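Local coordinates for PP1b (Porcine reproductive and respiratory syndrome virus, PDB 6JDR), which probably unwinds RNA and DNA duplexes with 5' to 3' polarity at the expense of ATP, as the zinc-bearing helicase part of the viral replicase polyprotein, at residues I39-P44 against G48-C53; A286-P289 against D293-M296; D332-A337 against I361-H366. The protein carries 1 engineered substitution. All coordinates share one frame; numbering follows the deposited sequence.

Overall arrangement
Interaction 1 belongs to the N-terminal zinc-binding domain and holds a zinc ion, whereas interactions 2 and 3 lie in the superfamily 1 helicase core, away from the known metal sites and on the other side of the chain's centre. The centre of interaction 1 is about 60 Å from that of interaction 2 and about 76 Å from that of interaction 3, so the three mark out a very elongated molecule. Interactions 2 and 3 have centres about 17 Å apart and touch: Ile287 CG2 packs on Thr362 CG2 at 3.8 Å. This methyl contact joins helix 281-287 to the loop 361-366 that leads into strand 367-371 of the five-stranded sheet, consistent with an interface between two RecA-like domains.

Interaction 1: residues I39-P44 against G48-C53; sequences IWCGHP and GSCSEC. With ZN (zinc ion), chain D.
Cys41 and His43 face Cys50 and Cys53 across a zinc ion, forming a site of three cysteines and one histidine in the arterivirus zinc-binding domain. The four ligands are arranged roughly as a tetrahedron: Cys41 SG is 2.1 Å from the zinc and His43 ND1 2.3 Å. Both segments lack regular helix or strand, and the metal is the main tie between them. The thiolate of Cys41 lies between its backbone N and carbonyl carbon (chi1 67°), a rotation that carries SG inward to the metal.

The His43 ring meets the second segment on one face and along one edge. Ser49 CB sits over the face in a CH-pi contact, 3.6 Å from the ring centroid, while Cys50 SG lies at the ring edge near its plane, on the ND1 side. Outside the first shell, the Ser49 hydroxyl is hydrogen-bonded to that of Ser47, and Ile39 touches Thr29 and His30.

On the other flank Trp40 and Glu52 cross at about a right angle. Trp40 NE1 gives a nearly straight bond to Glu52 OE2 (3.1 Å, 172°); the oxygen lies in the indole plane but is met from above the carboxylate plane. Glu52 CG stands anti to the backbone N (chi1 -166°), beside the indole NE1, and the bend at chi2 turns the carboxylate so that OE2 meets NE1. Glu52 CB rests on Cys41 CB at 3.6 Å. Backbone amides serve the sulfurs as well, and may offset part of their charge: Cys50 N gives a straight bond to Cys53 SG, 3.1 Å long, and Glu52 N a weak one to Cys50 SG.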
loop_
_atom_site.group_PDB
_atom_site.type_symbol
_atom_site.label_atom_id
_atom_site.label_comp_id
_atom_site.label_asym_id
_atom_site.label_seq_id
_atom_site.Cartn_x
_atom_site.Cartn_y
_atom_site.Cartn_z
ATOM N N ILE A 39 -11.536 4.021 -39.075
ATOM C CA ILE A 39 -10.465 3.320 -39.775
ATOM C C ILE A 39 -10.217 3.905 -41.174
ATOM O O ILE A 39 -10.858 4.876 -41.577
ATOM C CB ILE A 39 -10.717 1.791 -39.832
ATOM C CG1 ILE A 39 -12.026 1.452 -40.547
ATOM C CG2 ILE A 39 -10.723 1.216 -38.426
ATOM C CD1 ILE A 39 -12.112 -0.002 -40.956
ATOM N N TRP A 40 -9.251 3.316 -41.872
ATOM C CA TRP A 40 -8.781 3.754 -43.196
ATOM C C TRP A 40 -9.851 4.174 -44.211
ATOM O O TRP A 40 -9.619 5.099 -44.977
ATOM C CB TRP A 40 -7.839 2.695 -43.816
ATOM C CG TRP A 40 -8.311 1.265 -43.716
ATOM C CD1 TRP A 40 -9.012 0.569 -44.652
ATOM C CD2 TRP A 40 -8.096 0.359 -42.621
ATOM N NE1 TRP A 40 -9.259 -0.709 -44.209
ATOM C CE2 TRP A 40 -8.708 -0.863 -42.965
ATOM C CE3 TRP A 40 -7.456 0.468 -41.379
ATOM C CZ2 TRP A 40 -8.694 -1.973 -42.116
ATOM C CZ3 TRP A 40 -7.451 -0.634 -40.533
ATOM C CH2 TRP A 40 -8.064 -1.837 -40.907
ATOM N N CYS A 41 -11.013 3.524 -44.217
ATOM C CA CYS A 41 -12.097 3.911 -45.134
ATOM C C CYS A 41 -12.905 5.131 -44.669
ATOM O O CYS A 41 -13.865 5.529 -45.334
ATOM C CB CYS A 41 -13.044 2.735 -45.379
ATOM S SG CYS A 41 -14.005 2.214 -43.935
ATOM N N GLY A 42 -12.531 5.718 -43.534
ATOM C CA GLY A 42 -13.187 6.923 -43.030
ATOM C C GLY A 42 -14.474 6.671 -42.261
ATOM O O GLY A 42 -15.194 7.611 -41.936
ATOM N N HIS A 43 -14.766 5.406 -41.970
ATOM C CA HIS A 43 -15.946 5.037 -41.192
ATOM C C HIS A 43 -15.504 4.271 -39.941
ATOM O O HIS A 43 -14.336 3.869 -39.841
ATOM C CB HIS A 43 -16.889 4.167 -42.029
ATOM C CG HIS A 43 -17.309 4.798 -43.320
ATOM N ND1 HIS A 43 -17.001 4.258 -44.550
ATOM C CD2 HIS A 43 -18.016 5.925 -43.571
ATOM C CE1 HIS A 43 -17.497 5.025 -45.504
ATOM N NE2 HIS A 43 -18.118 6.044 -44.937
ATOM N N PRO A 44 -16.429 4.069 -38.979
ATOM C CA PRO A 44 -16.095 3.241 -37.822
ATOM C C PRO A 44 -15.944 1.770 -38.191
ATOM O O PRO A 44 -16.763 1.228 -38.938
ATOM C CB PRO A 44 -17.294 3.433 -36.887
ATOM C CG PRO A 44 -17.963 4.682 -37.350
ATOM C CD PRO A 44 -17.753 4.698 -38.832
ATOM N N GLY A 48 -20.245 -1.050 -41.342
ATOM C CA GLY A 48 -20.868 -1.425 -42.611
ATOM C C GLY A 48 -21.410 -0.232 -43.386
ATOM O O GLY A 48 -22.406 -0.355 -44.104
ATOM N N SER A 49 -20.768 0.925 -43.229
ATOM C CA SER A 49 -21.136 2.123 -43.982
ATOM C C SER A 49 -20.659 1.984 -45.425
ATOM O O SER A 49 -21.286 2.493 -46.355
ATOM C CB SER A 49 -20.507 3.365 -43.357
ATOM O OG SER A 49 -20.766 3.425 -41.970
ATOM N N CYS A 50 -19.523 1.315 -45.587
ATOM C CA CYS A 50 -19.038 0.896 -46.889
ATOM C C CYS A 50 -18.575 -0.552 -46.772
ATOM O O CYS A 50 -18.620 -1.130 -45.688
ATOM C CB CYS A 50 -17.891 1.794 -47.346
ATOM S SG CYS A 50 -16.278 1.340 -46.679
ATOM N N SER A 51 -18.123 -1.133 -47.881
ATOM C CA SER A 51 -17.726 -2.542 -47.893
ATOM C C SER A 51 -16.431 -2.810 -47.118
ATOM O O SER A 51 -16.181 -3.941 -46.711
ATOM C CB SER A 51 -17.617 -3.068 -49.333
ATOM O OG SER A 51 -16.785 -2.248 -50.134
ATOM N N GLU A 52 -15.622 -1.774 -46.910
ATOM C CA GLU A 52 -14.365 -1.910 -46.176
ATOM C C GLU A 52 -14.578 -2.034 -44.661
ATOM O O GLU A 52 -13.758 -2.642 -43.969
ATOM C CB GLU A 52 -13.449 -0.719 -46.474
ATOM C CG GLU A 52 -12.003 -0.906 -46.030
ATOM C CD GLU A 52 -11.318 -2.081 -46.707
ATOM O OE1 GLU A 52 -11.465 -2.231 -47.938
ATOM O OE2 GLU A 52 -10.627 -2.854 -46.005
ATOM N N CYS A 53 -15.667 -1.451 -44.156
ATOM C CA CYS A 53 -16.000 -1.504 -42.731
ATOM C C CYS A 53 -17.121 -2.512 -42.427
ATOM O O CYS A 53 -17.785 -2.416 -41.390
ATOM C CB CYS A 53 -16.386 -0.107 -42.231
ATOM S SG CYS A 53 -17.754 0.674 -43.125
HETATM ZN ZN ZN D . -16.099 2.103 -44.407
#

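Interaction 2: residues A286-P289 against D293-M296; sequences AIQP and DKLM
Gln288 reaches from the 3-10 segment that follows helix 281-287 to the backbone of the strand beginning at Lys294, and its amide group takes both a donor and an acceptor there. Gln288 NE2 gives a short bond to Asp293 O, 2.7 Å, with the acceptor close to the amide plane although the donor stands above the carbonyl plane of Asp293. Gln288 OE1 receives the Leu295 N-H at 2.9 Å, nearly straight at 169° and in the carbonyl plane of the glutamine. The two bonds together fix the rotation of the amide about its chi3. CG stands opposite the backbone N (chi1 -174°), and a bend at chi2 then turns the amide to the strand. A weak further bond from Gln288 NE2 to Tyr291 O ties in the connecting turn.

Next to the polar pair, the CD1 branch of Leu295 meets Ile287. The two side chains cross at about a right angle, Ile287 CD1 lying 3.7 Å from Leu295 CD1.

The contact closes the second half of a beta-alpha-beta unit made of strand 270-276, helix 281-287 and strand 294-297. Strand 294-297 forms one edge of the seven-stranded parallel sheet and pairs with strand 270-276, while Ile287 also packs on Phe279 and Phe381.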
loop_
_atom_site.group_PDB
_atom_site.type_symbol
_atom_site.label_atom_id
_atom_site.label_comp_id
_atom_site.label_asym_id
_atom_site.label_seq_id
_atom_site.Cartn_x
_atom_site.Cartn_y
_atom_site.Cartn_z
ATOM N N ALA A 286 11.828 -9.088 14.249
ATOM C CA ALA A 286 12.920 -10.056 14.342
ATOM C C ALA A 286 12.465 -11.449 13.927
ATOM O O ALA A 286 13.201 -12.167 13.256
ATOM C CB ALA A 286 13.490 -10.085 15.752
ATOM N N ILE A 287 11.247 -11.818 14.314
ATOM C CA ILE A 287 10.724 -13.157 14.035
ATOM C C ILE A 287 10.075 -13.291 12.655
ATOM O O ILE A 287 9.768 -14.408 12.225
ATOM C CB ILE A 287 9.731 -13.629 15.126
ATOM C CG1 ILE A 287 8.423 -12.828 15.098
ATOM C CG2 ILE A 287 10.376 -13.540 16.504
ATOM C CD1 ILE A 287 7.344 -13.395 15.999
ATOM N N GLN A 288 9.884 -12.166 11.963
ATOM C CA GLN A 288 9.159 -12.143 10.682
ATOM C C GLN A 288 9.621 -13.196 9.655
ATOM O O GLN A 288 8.780 -13.866 9.056
ATOM C CB GLN A 288 9.189 -10.733 10.066
ATOM C CG GLN A 288 8.341 -10.569 8.809
ATOM C CD GLN A 288 6.879 -10.926 9.027
ATOM O OE1 GLN A 288 6.138 -10.182 9.672
ATOM N NE2 GLN A 288 6.456 -12.068 8.489
ATOM N N PRO A 289 10.947 -13.362 9.458
ATOM C CA PRO A 289 11.454 -14.391 8.540
ATOM C C PRO A 289 10.813 -15.783 8.647
ATOM O O PRO A 289 10.798 -16.516 7.659
ATOM C CB PRO A 289 12.932 -14.466 8.903
ATOM C CG PRO A 289 13.271 -13.072 9.294
ATOM C CD PRO A 289 12.046 -12.520 9.973
ATOM N N ASP A 293 2.606 -14.337 6.920
ATOM C CA ASP A 293 1.856 -13.119 7.243
ATOM C C ASP A 293 2.764 -12.033 7.799
ATOM O O ASP A 293 3.719 -12.326 8.513
ATOM C CB ASP A 293 0.766 -13.406 8.281
ATOM C CG ASP A 293 -0.282 -14.372 7.783
ATOM O OD1 ASP A 293 -0.018 -15.089 6.796
ATOM O OD2 ASP A 293 -1.368 -14.420 8.393
ATOM N N LYS A 294 2.457 -10.781 7.474
ATOM C CA LYS A 294 3.145 -9.635 8.066
ATOM C C LYS A 294 2.587 -9.420 9.473
ATOM O O LYS A 294 1.390 -9.181 9.645
ATOM C CB LYS A 294 2.955 -8.386 7.199
ATOM C CG LYS A 294 3.375 -7.065 7.835
ATOM C CD LYS A 294 4.876 -6.972 8.058
ATOM C CE LYS A 294 5.270 -5.581 8.535
ATOM N NZ LYS A 294 6.738 -5.449 8.766
ATOM N N LEU A 295 3.456 -9.519 10.473
ATOM C CA LEU A 295 3.041 -9.432 11.869
ATOM C C LEU A 295 3.025 -7.982 12.344
ATOM O O LEU A 295 4.036 -7.278 12.259
ATOM C CB LEU A 295 3.972 -10.266 12.750
ATOM C CG LEU A 295 4.083 -11.745 12.368
ATOM C CD1 LEU A 295 5.086 -12.459 13.263
ATOM C CD2 LEU A 295 2.726 -12.433 12.424
ATOM N N MET A 296 1.868 -7.544 12.838
ATOM C CA MET A 296 1.705 -6.197 13.380
ATOM C C MET A 296 1.344 -6.269 14.864
ATOM O O MET A 296 0.347 -6.893 15.243
ATOM C CB MET A 296 0.622 -5.435 12.606
ATOM C CG MET A 296 1.081 -4.908 11.253
#

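Interaction 3: residues D332-A337 against I361-H366; sequences DSSQGA and ITRARH
Segments 332-337 (DSSQGA) and 361-366 (ITRARH) match in sequence helicase motifs V and VI of superfamily 1, which in relatives lie beside the nucleotide cleft, and Arg363 makes every contact between them. Its side chain runs up against a pair of overlapping turns, a type I turn from Asp332 to Gln335 followed by a type II turn from Ser334 to Ala337.

The aliphatic part arrives first, with Arg363 CD lying 3.4 Å from Ser334 O. Bends at chi2 (-52°) and chi3 then bring the guanidinium round to Ala337. There Arg363 NH1 makes a weak bond to Ala337 O, 3.1 Å long and badly bent at 121°; the carbonyl approaches obliquely. The straighter grip is on the other nitrogen: Arg363 NH2 to Thr362 OG1 is 2.8 Å at 175°, in the guanidinium plane. The single hydrogen of that hydroxyl is shared between, or goes to one of, Leu358 O and Val359 O, so Thr362 ties the guanidinium to the end of helix 354-361. Arg363 NE adds a weak bond to Val359 O.

Ser334 OG bonds to Ile331 O, and Ser334 also packs on Val359 of helix 354-361. Both Ser334 and Arg363 rest on Leu317 of strand 315-318.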
loop_
_atom_site.group_PDB
_atom_site.type_symbol
_atom_site.label_atom_id
_atom_site.label_comp_id
_atom_site.label_asym_id
_atom_site.label_seq_id
_atom_site.Cartn_x
_atom_site.Cartn_y
_atom_site.Cartn_z
ATOM N N ASP A 332 13.320 -25.441 25.498
ATOM C CA ASP A 332 12.382 -26.498 25.104
ATOM C C ASP A 332 11.230 -26.662 26.098
ATOM O O ASP A 332 10.100 -26.945 25.699
ATOM C CB ASP A 332 13.111 -27.835 24.940
ATOM C CG ASP A 332 14.094 -27.826 23.784
ATOM O OD1 ASP A 332 14.606 -26.737 23.441
ATOM O OD2 ASP A 332 14.357 -28.910 23.218
ATOM N N SER A 333 11.522 -26.487 27.386
ATOM C CA SER A 333 10.508 -26.599 28.438
ATOM C C SER A 333 9.596 -25.378 28.520
ATOM O O SER A 333 8.529 -25.445 29.130
ATOM C CB SER A 333 11.175 -26.816 29.798
ATOM O OG SER A 333 11.950 -28.001 29.795
ATOM N N SER A 334 10.016 -24.269 27.916
ATOM C CA SER A 334 9.254 -23.019 27.950
ATOM C C SER A 334 8.178 -22.914 26.862
ATOM O O SER A 334 7.464 -21.911 26.799
ATOM C CB SER A 334 10.211 -21.831 27.815
ATOM O OG SER A 334 10.861 -21.844 26.555
ATOM N N GLN A 335 8.065 -23.936 26.013
ATOM C CA GLN A 335 7.114 -23.912 24.898
ATOM C C GLN A 335 5.670 -23.905 25.400
ATOM O O GLN A 335 5.287 -24.730 26.234
ATOM C CB GLN A 335 7.339 -25.106 23.969
ATOM C CG GLN A 335 8.677 -25.080 23.244
ATOM C CD GLN A 335 8.925 -26.322 22.409
ATOM O OE1 GLN A 335 7.990 -26.979 21.959
ATOM N NE2 GLN A 335 10.196 -26.644 22.193
ATOM N N GLY A 336 4.880 -22.969 24.881
ATOM C CA GLY A 336 3.498 -22.788 25.311
ATOM C C GLY A 336 3.364 -22.093 26.657
ATOM O O GLY A 336 2.334 -22.227 27.322
ATOM N N ALA A 337 4.402 -21.360 27.062
ATOM C CA ALA A 337 4.379 -20.585 28.301
ATOM C C ALA A 337 4.644 -19.115 27.997
ATOM O O ALA A 337 5.349 -18.794 27.041
ATOM C CB ALA A 337 5.415 -21.122 29.277
ATOM N N ILE A 361 12.779 -15.840 22.237
ATOM C CA ILE A 361 12.441 -14.439 21.999
ATOM C C ILE A 361 10.941 -14.174 22.153
ATOM O O ILE A 361 10.538 -13.061 22.496
ATOM C CB ILE A 361 12.915 -14.002 20.595
ATOM C CG1 ILE A 361 14.447 -14.068 20.502
ATOM C CG2 ILE A 361 12.420 -12.602 20.247
ATOM C CD1 ILE A 361 15.178 -13.275 21.562
ATOM N N THR A 362 10.118 -15.193 21.923
ATOM C CA THR A 362 8.666 -15.022 21.908
ATOM C C THR A 362 7.953 -15.441 23.207
ATOM O O THR A 362 6.733 -15.601 23.212
ATOM C CB THR A 362 8.049 -15.799 20.731
ATOM O OG1 THR A 362 8.397 -17.184 20.838
ATOM C CG2 THR A 362 8.548 -15.244 19.403
ATOM N N ARG A 363 8.701 -15.618 24.296
ATOM C CA ARG A 363 8.102 -15.919 25.600
ATOM C C ARG A 363 7.714 -14.646 26.356
ATOM O O ARG A 363 6.691 -14.616 27.040
ATOM C CB ARG A 363 9.065 -16.727 26.477
ATOM C CG ARG A 363 9.546 -18.048 25.901
ATOM C CD ARG A 363 8.402 -18.930 25.432
ATOM N NE ARG A 363 7.962 -18.601 24.076
ATOM C CZ ARG A 363 6.817 -19.006 23.525
ATOM N NH1 ARG A 363 5.961 -19.765 24.202
ATOM N NH2 ARG A 363 6.525 -18.646 22.282
ATOM N N ALA A 364 8.539 -13.608 26.240
ATOM C CA ALA A 364 8.377 -12.393 27.039
ATOM C C ALA A 364 7.301 -11.465 26.495
ATOM O O ALA A 364 7.033 -11.438 25.290
ATOM C CB ALA A 364 9.698 -11.646 27.135
ATOM N N ARG A 365 6.704 -10.693 27.400
ATOM C CA ARG A 365 5.676 -9.719 27.053
ATOM C C ARG A 365 6.243 -8.301 27.044
ATOM O O ARG A 365 6.108 -7.584 26.053
ATOM C CB ARG A 365 4.510 -9.819 28.039
ATOM C CG ARG A 365 3.311 -8.952 27.691
ATOM C CD ARG A 365 2.157 -9.195 28.651
ATOM N NE ARG A 365 1.478 -10.467 28.402
ATOM C CZ ARG A 365 0.611 -10.691 27.413
ATOM N NH1 ARG A 365 0.303 -9.734 26.539
ATOM N NH2 ARG A 365 0.053 -11.891 27.291
ATOM N N HIS A 366 6.882 -7.908 28.145
ATOM C CA HIS A 366 7.337 -6.525 28.335
ATOM C C HIS A 366 8.851 -6.324 28.248
ATOM O O HIS A 366 9.305 -5.263 27.815
ATOM C CB HIS A 366 6.826 -5.991 29.676
ATOM C CG HIS A 366 5.335 -5.923 29.766
ATOM N ND1 HIS A 366 4.584 -5.044 29.013
ATOM C CD2 HIS A 366 4.453 -6.627 30.514
ATOM C CE1 HIS A 366 3.304 -5.210 29.295
ATOM N NE2 HIS A 366 3.198 -6.164 30.204
#